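Local coordinates for carbohydrate deacetylase Agd3 (Neosartorya fumigata, PDB 6NWZ), which probably removes N-acetyl groups from the exopolysaccharide galactosaminogalactan and is required for biofilm formation by the fungus, at residues A[445-459]-A[482-494]. Numbering follows the deposited sequence.
Sequences QAWWDNGIRNCVGDN and GFAGMQVNPRWAT
Asn489 grips the carbonyl oxygen of Cys455 twice, through its backbone N and through its side-chain ND2, which lies 2.8 Å from Cys455 O in the carbonyl plane. Its CG, anti to the carbonyl carbon (chi1 -54°), swings the amide back toward 454-456, and Gln487 NE2, held chiefly by the backbone O of Ser598, adds a weak bond to Asn489 OD1. Parallel pairing continues on both sides, with Cys455 N on Gln487 O (2.9 Å) and Gly457 N on Asn489 O (2.9 Å). Past the end of strand 454-456, Asn459 binds Arg491 reciprocally: its N donates to Arg491 O while its OD1 accepts Arg491 N from above the amide plane. Asn459 ND2 sits over one face of the Trp492 indole, 3.2 Å from Trp492 CE3, the amide nearly upright on the ring, and also bonds Asp541. Strands 454-456 and 487-492 belong to the mixed, largely parallel sheet of the deacetylase domain, 487-492 running beside 542-546. At the helix end, Met486 bends at chi2 and chi3 (73° and 61°), bringing CE between Trp447 CB and Trp448 CE3, while Phe483 CZ packs obliquely on Trp448 CE3 at 3.7 Å. Val456 CG1 covers one face of the Arg491 guanidinium, whose NE holds a water shared with Gly457 O; NH2 bonds Gln253 and forms a salt bridge with the zinc ligand Asp255. Trp492 stacks on His534, a ligand of another zinc ion.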
ATOM      1  N   GLN A 445       3.580  -8.063  26.758  1.00 68.50           N
ATOM      2  CA  GLN A 445       4.796  -8.047  27.564  1.00 68.00           C
ATOM      3  C   GLN A 445       5.615  -9.313  27.345  1.00 63.58           C
ATOM      4  O   GLN A 445       6.851  -9.262  27.317  1.00 65.48           O
ATOM      5  CB  GLN A 445       4.443  -7.880  29.043  1.00 74.76           C
ATOM      6  CG  GLN A 445       5.645  -7.699  29.961  1.00 64.76           C
ATOM      7  CD  GLN A 445       6.299  -6.338  29.811  1.00 65.02           C
ATOM      8  OE1 GLN A 445       5.661  -5.303  30.008  1.00 65.86           O
ATOM      9  NE2 GLN A 445       7.579  -6.333  29.460  1.00 64.78           N
ATOM     10  N   ALA A 446       4.947 -10.459  27.190  1.00 67.33           N
ATOM     11  CA  ALA A 446       5.662 -11.693  26.883  1.00 64.33           C
ATOM     12  C   ALA A 446       6.389 -11.586  25.548  1.00 60.26           C
ATOM     13  O   ALA A 446       7.520 -12.065  25.412  1.00 63.90           O
ATOM     14  CB  ALA A 446       4.696 -12.877  26.880  1.00 67.47           C
ATOM     15  N   TRP A 447       5.753 -10.961  24.550  1.00 52.53           N
ATOM     16  CA  TRP A 447       6.455 -10.664  23.305  1.00 50.31           C
ATOM     17  C   TRP A 447       7.669  -9.789  23.572  1.00 55.95           C
ATOM     18  O   TRP A 447       8.777 -10.082  23.114  1.00 65.55           O
ATOM     19  CB  TRP A 447       5.534  -9.955  22.306  1.00 51.94           C
ATOM     20  CG  TRP A 447       4.251 -10.640  21.953  1.00 54.77           C
ATOM     21  CD1 TRP A 447       3.774 -11.817  22.451  1.00 48.47           C
ATOM     22  CD2 TRP A 447       3.270 -10.174  21.015  1.00 47.06           C
ATOM     23  NE1 TRP A 447       2.558 -12.111  21.885  1.00 50.82           N
ATOM     24  CE2 TRP A 447       2.227 -11.119  20.999  1.00 46.13           C
ATOM     25  CE3 TRP A 447       3.175  -9.050  20.189  1.00 44.98           C
ATOM     26  CZ2 TRP A 447       1.103 -10.975  20.190  1.00 52.75           C
ATOM     27  CZ3 TRP A 447       2.060  -8.908  19.387  1.00 43.73           C
ATOM     28  CH2 TRP A 447       1.039  -9.863  19.394  1.00 47.94           C
ATOM     29  N   TRP A 448       7.469  -8.698  24.316  1.00 52.88           N
ATOM     30  CA  TRP A 448       8.535  -7.728  24.517  1.00 53.83           C
ATOM     31  C   TRP A 448       9.677  -8.304  25.341  1.00 55.58           C
ATOM     32  O   TRP A 448      10.835  -7.918  25.145  1.00 55.76           O
ATOM     33  CB  TRP A 448       7.977  -6.474  25.191  1.00 63.78           C
ATOM     34  CG  TRP A 448       8.956  -5.343  25.254  1.00 61.10           C
ATOM     35  CD1 TRP A 448       9.997  -5.202  26.128  1.00 58.54           C
ATOM     36  CD2 TRP A 448       8.984  -4.190  24.410  1.00 55.23           C
ATOM     37  NE1 TRP A 448      10.673  -4.035  25.875  1.00 58.88           N
ATOM     38  CE2 TRP A 448      10.070  -3.393  24.826  1.00 59.77           C
ATOM     39  CE3 TRP A 448       8.196  -3.752  23.340  1.00 53.12           C
ATOM     40  CZ2 TRP A 448      10.387  -2.184  24.210  1.00 64.17           C
ATOM     41  CZ3 TRP A 448       8.510  -2.554  22.731  1.00 52.65           C
ATOM     42  CH2 TRP A 448       9.597  -1.782  23.169  1.00 64.03           C
ATOM     43  N   ASP A 449       9.376  -9.208  26.275  1.00 57.03           N
ATOM     44  CA  ASP A 449      10.437  -9.803  27.077  1.00 58.79           C
ATOM     45  C   ASP A 449      11.335 -10.707  26.242  1.00 57.16           C
ATOM     46  O   ASP A 449      12.483 -10.951  26.626  1.00 58.33           O
ATOM     47  CB  ASP A 449       9.832 -10.554  28.262  1.00 63.34           C
ATOM     48  CG  ASP A 449       9.190  -9.616  29.277  1.00 69.51           C
ATOM     49  OD1 ASP A 449       9.310  -8.381  29.111  1.00 63.23           O
ATOM     50  OD2 ASP A 449       8.569 -10.111  30.242  1.00 72.12           O
ATOM     51  N   ASN A 450      10.841 -11.200  25.111  1.00 60.87           N
ATOM     52  CA  ASN A 450      11.697 -11.738  24.069  1.00 57.47           C
ATOM     53  C   ASN A 450      11.964 -10.628  23.050  1.00 64.57           C
ATOM     54  O   ASN A 450      11.501  -9.496  23.198  1.00 76.73           O
ATOM     55  CB  ASN A 450      11.058 -12.977  23.446  1.00 52.75           C
ATOM     56  CG  ASN A 450      10.777 -14.063  24.476  1.00 62.47           C
ATOM     57  OD1 ASN A 450      11.629 -14.907  24.757  1.00 66.77           O
ATOM     58  ND2 ASN A 450       9.577 -14.041  25.049  1.00 53.53           N
ATOM     59  N   GLY A 451      12.715 -10.935  22.002  1.00 63.81           N
ATOM     60  CA  GLY A 451      13.151  -9.878  21.104  1.00 82.08           C
ATOM     61  C   GLY A 451      12.100  -9.158  20.273  1.00 70.83           C
ATOM     62  O   GLY A 451      12.459  -8.452  19.325  1.00 69.90           O
ATOM     63  N   ILE A 452      10.816  -9.292  20.617  1.00 58.75           N
ATOM     64  CA  ILE A 452       9.724  -8.844  19.755  1.00 51.97           C
ATOM     65  C   ILE A 452       9.378  -7.397  20.072  1.00 49.52           C
ATOM     66  O   ILE A 452       9.131  -7.041  21.231  1.00 48.21           O
ATOM     67  CB  ILE A 452       8.490  -9.752  19.905  1.00 47.00           C
ATOM     68  CG1 ILE A 452       8.859 -11.203  19.611  1.00 44.28           C
ATOM     69  CG2 ILE A 452       7.373  -9.304  18.974  1.00 43.27           C
ATOM     70  CD1 ILE A 452       9.685 -11.371  18.362  1.00 42.53           C
ATOM     71  N   ARG A 453       9.351  -6.562  19.031  1.00 56.47           N
ATOM     72  CA  ARG A 453       9.029  -5.148  19.143  1.00 45.33           C
ATOM     73  C   ARG A 453       7.898  -4.710  18.227  1.00 54.45           C
ATOM     74  O   ARG A 453       7.275  -3.677  18.491  1.00 55.20           O
ATOM     75  CB  ARG A 453      10.267  -4.290  18.831  1.00 45.68           C
ATOM     76  CG  ARG A 453      11.470  -4.588  19.706  1.00 47.59           C
ATOM     77  CD  ARG A 453      11.292  -4.003  21.087  1.00 50.13           C
ATOM     78  NE  ARG A 453      12.417  -4.308  21.959  1.00 52.14           N
ATOM     79  CZ  ARG A 453      12.413  -5.288  22.855  1.00 58.98           C
ATOM     80  NH1 ARG A 453      11.337  -6.050  22.993  1.00 62.48           N
ATOM     81  NH2 ARG A 453      13.479  -5.507  23.614  1.00 55.21           N
ATOM     82  N   ASN A 454       7.607  -5.465  17.173  1.00 45.96           N
ATOM     83  CA  ASN A 454       6.578  -5.107  16.213  1.00 48.56           C
ATOM     84  C   ASN A 454       5.833  -6.364  15.793  1.00 48.94           C
ATOM     85  O   ASN A 454       6.266  -7.490  16.048  1.00 50.28           O
ATOM     86  CB  ASN A 454       7.179  -4.427  14.985  1.00 48.52           C
ATOM     87  CG  ASN A 454       8.136  -5.334  14.247  1.00 41.65           C
ATOM     88  OD1 ASN A 454       7.715  -6.204  13.487  1.00 37.69           O
ATOM     89  ND2 ASN A 454       9.430  -5.159  14.491  1.00 39.02           N
ATOM     90  N   CYS A 455       4.708  -6.160  15.121  1.00 46.73           N
ATOM     91  CA  CYS A 455       3.912  -7.279  14.650  1.00 51.97           C
ATOM     92  C   CYS A 455       3.058  -6.803  13.481  1.00 50.87           C
ATOM     93  O   CYS A 455       3.337  -5.765  12.871  1.00 51.70           O
ATOM     94  CB  CYS A 455       3.063  -7.860  15.792  1.00 51.18           C
ATOM     95  SG  CYS A 455       1.629  -6.857  16.252  1.00 54.48           S
ATOM     96  N   VAL A 456       2.008  -7.558  13.184  1.00 45.03           N
ATOM     97  CA  VAL A 456       1.118  -7.259  12.078  1.00 33.24           C
ATOM     98  C   VAL A 456      -0.311  -7.352  12.596  1.00 38.69           C
ATOM     99  O   VAL A 456      -0.610  -8.127  13.511  1.00 55.30           O
ATOM    100  CB  VAL A 456       1.373  -8.213  10.888  1.00 31.59           C
ATOM    101  CG1 VAL A 456       0.828  -9.607  11.166  1.00 43.66           C
ATOM    102  CG2 VAL A 456       0.800  -7.648   9.630  1.00 43.52           C
ATOM    103  N   GLY A 457      -1.193  -6.530  12.033  1.00 40.07           N
ATOM    104  CA  GLY A 457      -2.554  -6.444  12.532  1.00 34.69           C
ATOM    105  C   GLY A 457      -3.600  -7.014  11.595  1.00 52.02           C
ATOM    106  O   GLY A 457      -3.382  -8.051  10.961  1.00 53.51           O
ATOM    107  N   ASP A 458      -4.745  -6.340  11.507  1.00 54.46           N
ATOM    108  CA  ASP A 458      -5.831  -6.766  10.626  1.00 53.99           C
ATOM    109  C   ASP A 458      -6.603  -5.522  10.215  1.00 54.21           C
ATOM    110  O   ASP A 458      -7.262  -4.900  11.054  1.00 56.96           O
ATOM    111  CB  ASP A 458      -6.744  -7.773  11.318  1.00 48.19           C
ATOM    112  CG  ASP A 458      -7.822  -8.309  10.399  1.00 51.01           C
ATOM    113  OD1 ASP A 458      -7.734  -8.086   9.171  1.00 54.45           O
ATOM    114  OD2 ASP A 458      -8.763  -8.956  10.906  1.00 65.53           O
ATOM    115  N   ASN A 459      -6.535  -5.169   8.929  1.00 45.01           N
ATOM    116  CA  ASN A 459      -7.161  -3.941   8.451  1.00 41.16           C
ATOM    117  C   ASN A 459      -8.682  -4.000   8.433  1.00 45.26           C
ATOM    118  O   ASN A 459      -9.304  -2.978   8.123  1.00 49.77           O
ATOM    119  CB  ASN A 459      -6.640  -3.590   7.057  1.00 37.60           C
ATOM    120  CG  ASN A 459      -5.253  -2.980   7.097  1.00 49.43           C
ATOM    121  OD1 ASN A 459      -4.582  -3.016   8.126  1.00 57.29           O
ATOM    122  ND2 ASN A 459      -4.816  -2.415   5.977  1.00 57.12           N
ATOM    123  N   GLY A 482      -3.548  -2.737  27.203  1.00 76.20           N
ATOM    124  CA  GLY A 482      -2.861  -3.270  28.360  1.00 78.85           C
ATOM    125  C   GLY A 482      -1.356  -3.148  28.325  1.00 76.34           C
ATOM    126  O   GLY A 482      -0.700  -3.491  29.317  1.00 79.45           O
ATOM    127  N   PHE A 483      -0.786  -2.674  27.220  1.00 61.36           N
ATOM    128  CA  PHE A 483       0.655  -2.541  27.071  1.00 60.78           C
ATOM    129  C   PHE A 483       0.923  -1.439  26.059  1.00 66.04           C
ATOM    130  O   PHE A 483       0.178  -1.291  25.086  1.00 67.60           O
ATOM    131  CB  PHE A 483       1.292  -3.860  26.620  1.00 59.13           C
ATOM    132  CG  PHE A 483       2.768  -3.767  26.340  1.00 58.44           C
ATOM    133  CD1 PHE A 483       3.232  -3.464  25.066  1.00 64.20           C
ATOM    134  CD2 PHE A 483       3.693  -4.006  27.343  1.00 60.45           C
ATOM    135  CE1 PHE A 483       4.590  -3.386  24.806  1.00 55.47           C
ATOM    136  CE2 PHE A 483       5.052  -3.931  27.088  1.00 59.99           C
ATOM    137  CZ  PHE A 483       5.500  -3.622  25.818  1.00 57.52           C
ATOM    138  N   ALA A 484       1.981  -0.671  26.291  1.00 66.28           N
ATOM    139  CA  ALA A 484       2.316   0.465  25.447  1.00 59.96           C
ATOM    140  C   ALA A 484       3.672   0.253  24.794  1.00 64.79           C
ATOM    141  O   ALA A 484       4.630  -0.160  25.454  1.00 74.79           O
ATOM    142  CB  ALA A 484       2.333   1.766  26.254  1.00 61.18           C
ATOM    143  N   GLY A 485       3.749   0.542  23.497  1.00 54.78           N
ATOM    144  CA  GLY A 485       5.002   0.560  22.766  1.00 54.77           C
ATOM    145  C   GLY A 485       5.083  -0.416  21.612  1.00 50.79           C
ATOM    146  O   GLY A 485       5.967  -0.270  20.757  1.00 63.95           O
ATOM    147  N   MET A 486       4.205  -1.412  21.555  1.00 54.49           N
ATOM    148  CA  MET A 486       4.265  -2.387  20.474  1.00 58.54           C
ATOM    149  C   MET A 486       3.744  -1.768  19.183  1.00 53.64           C
ATOM    150  O   MET A 486       2.689  -1.126  19.172  1.00 47.83           O
ATOM    151  CB  MET A 486       3.457  -3.634  20.829  1.00 57.79           C
ATOM    152  CG  MET A 486       3.813  -4.860  19.996  1.00 49.23           C
ATOM    153  SD  MET A 486       5.409  -5.583  20.433  1.00 49.87           S
ATOM    154  CE  MET A 486       5.124  -6.022  22.145  1.00 55.48           C
ATOM    155  N   GLN A 487       4.486  -1.963  18.094  1.00 59.07           N
ATOM    156  CA  GLN A 487       4.140  -1.380  16.802  1.00 55.76           C
ATOM    157  C   GLN A 487       3.316  -2.380  15.998  1.00 51.33           C
ATOM    158  O   GLN A 487       3.793  -3.477  15.683  1.00 50.19           O
ATOM    159  CB  GLN A 487       5.401  -0.974  16.038  1.00 46.08           C
ATOM    160  CG  GLN A 487       5.128  -0.266  14.718  1.00 45.87           C
ATOM    161  CD  GLN A 487       6.395   0.050  13.942  1.00 52.29           C
ATOM    162  OE1 GLN A 487       7.468   0.218  14.520  1.00 51.99           O
ATOM    163  NE2 GLN A 487       6.275   0.126  12.621  1.00 54.52           N
ATOM    164  N   VAL A 488       2.088  -2.001  15.664  1.00 39.68           N
ATOM    165  CA  VAL A 488       1.180  -2.836  14.888  1.00 50.27           C
ATOM    166  C   VAL A 488       1.158  -2.302  13.462  1.00 50.02           C
ATOM    167  O   VAL A 488       0.598  -1.233  13.195  1.00 53.45           O
ATOM    168  CB  VAL A 488      -0.228  -2.863  15.496  1.00 45.80           C
ATOM    169  CG1 VAL A 488      -1.154  -3.723  14.645  1.00 43.66           C
ATOM    170  CG2 VAL A 488      -0.176  -3.382  16.921  1.00 41.35           C
ATOM    171  N   ASN A 489       1.771  -3.044  12.543  1.00 51.76           N
ATOM    172  CA  ASN A 489       1.769  -2.637  11.145  1.00 39.46           C
ATOM    173  C   ASN A 489       0.527  -3.177  10.442  1.00 37.17           C
ATOM    174  O   ASN A 489       0.106  -4.308  10.705  1.00 39.94           O
ATOM    175  CB  ASN A 489       3.020  -3.142  10.431  1.00 36.72           C
ATOM    176  CG  ASN A 489       4.300  -2.733  11.135  1.00 54.63           C
ATOM    177  OD1 ASN A 489       4.740  -1.588  11.037  1.00 55.68           O
ATOM    178  ND2 ASN A 489       4.907  -3.676  11.849  1.00 60.14           N
ATOM    179  N   PRO A 490      -0.067  -2.391   9.549  1.00 32.90           N
ATOM    180  CA  PRO A 490      -1.301  -2.825   8.885  1.00 37.07           C
ATOM    181  C   PRO A 490      -1.066  -3.981   7.922  1.00 33.43           C
ATOM    182  O   PRO A 490       0.041  -4.208   7.427  1.00 40.29           O
ATOM    183  CB  PRO A 490      -1.760  -1.568   8.138  1.00 36.40           C
ATOM    184  CG  PRO A 490      -0.510  -0.765   7.948  1.00 29.88           C
ATOM    185  CD  PRO A 490       0.329  -1.026   9.161  1.00 31.16           C
ATOM    186  N   ARG A 491      -2.148  -4.720   7.665  1.00 35.61           N
ATOM    187  CA  ARG A 491      -2.140  -5.836   6.726  1.00 46.71           C
ATOM    188  C   ARG A 491      -3.536  -6.018   6.151  1.00 39.79           C
ATOM    189  O   ARG A 491      -4.530  -5.971   6.880  1.00 40.80           O
ATOM    190  CB  ARG A 491      -1.684  -7.148   7.381  1.00 38.95           C
ATOM    191  CG  ARG A 491      -1.458  -8.295   6.390  1.00 35.95           C
ATOM    192  CD  ARG A 491      -0.695  -9.473   7.011  1.00 27.50           C
ATOM    193  NE  ARG A 491      -1.538 -10.286   7.884  1.00 40.83           N
ATOM    194  CZ  ARG A 491      -1.205 -11.491   8.346  1.00 50.78           C
ATOM    195  NH1 ARG A 491      -2.043 -12.153   9.132  1.00 47.63           N
ATOM    196  NH2 ARG A 491      -0.040 -12.041   8.019  1.00 35.27           N
ATOM    197  N   TRP A 492      -3.594  -6.249   4.845  1.00 31.08           N
ATOM    198  CA  TRP A 492      -4.845  -6.455   4.138  1.00 28.39           C
ATOM    199  C   TRP A 492      -5.272  -7.919   4.180  1.00 37.79           C
ATOM    200  O   TRP A 492      -4.445  -8.835   4.160  1.00 25.91           O
ATOM    201  CB  TRP A 492      -4.716  -6.008   2.681  1.00 27.32           C
ATOM    202  CG  TRP A 492      -4.433  -4.544   2.507  1.00 41.30           C
ATOM    203  CD1 TRP A 492      -3.310  -3.982   1.969  1.00 34.02           C
ATOM    204  CD2 TRP A 492      -5.290  -3.455   2.873  1.00 40.48           C
ATOM    205  NE1 TRP A 492      -3.417  -2.611   1.974  1.00 31.71           N
ATOM    206  CE2 TRP A 492      -4.623  -2.263   2.524  1.00 35.59           C
ATOM    207  CE3 TRP A 492      -6.557  -3.373   3.460  1.00 34.91           C
ATOM    208  CZ2 TRP A 492      -5.179  -1.006   2.744  1.00 28.55           C
ATOM    209  CZ3 TRP A 492      -7.107  -2.122   3.677  1.00 29.45           C
ATOM    210  CH2 TRP A 492      -6.417  -0.957   3.320  1.00 27.26           C
ATOM    211  N   ALA A 493      -6.583  -8.127   4.230  1.00 44.94           N
ATOM    212  CA  ALA A 493      -7.182  -9.443   4.078  1.00 35.17           C
ATOM    213  C   ALA A 493      -7.760  -9.574   2.677  1.00 33.76           C
ATOM    214  O   ALA A 493      -8.140  -8.584   2.047  1.00 47.38           O
ATOM    215  CB  ALA A 493      -8.275  -9.681   5.120  1.00 28.85           C
ATOM    216  N   THR A 494      -7.817 -10.807   2.188  1.00 44.56           N
ATOM    217  CA  THR A 494      -8.304 -11.088   0.847  1.00 37.60           C
ATOM    218  C   THR A 494      -9.416 -12.124   0.921  1.00 43.06           C
ATOM    219  O   THR A 494      -9.631 -12.768   1.952  1.00 51.19           O
ATOM    220  CB  THR A 494      -7.176 -11.589  -0.065  1.00 32.65           C
ATOM    221  OG1 THR A 494      -6.692 -12.846   0.428  1.00 48.68           O
ATOM    222  CG2 THR A 494      -6.031 -10.594  -0.085  1.00 26.30           C
TER
HETATM  223  O   HOH W   1      -4.010  -9.913   8.881  1.00 43.64           O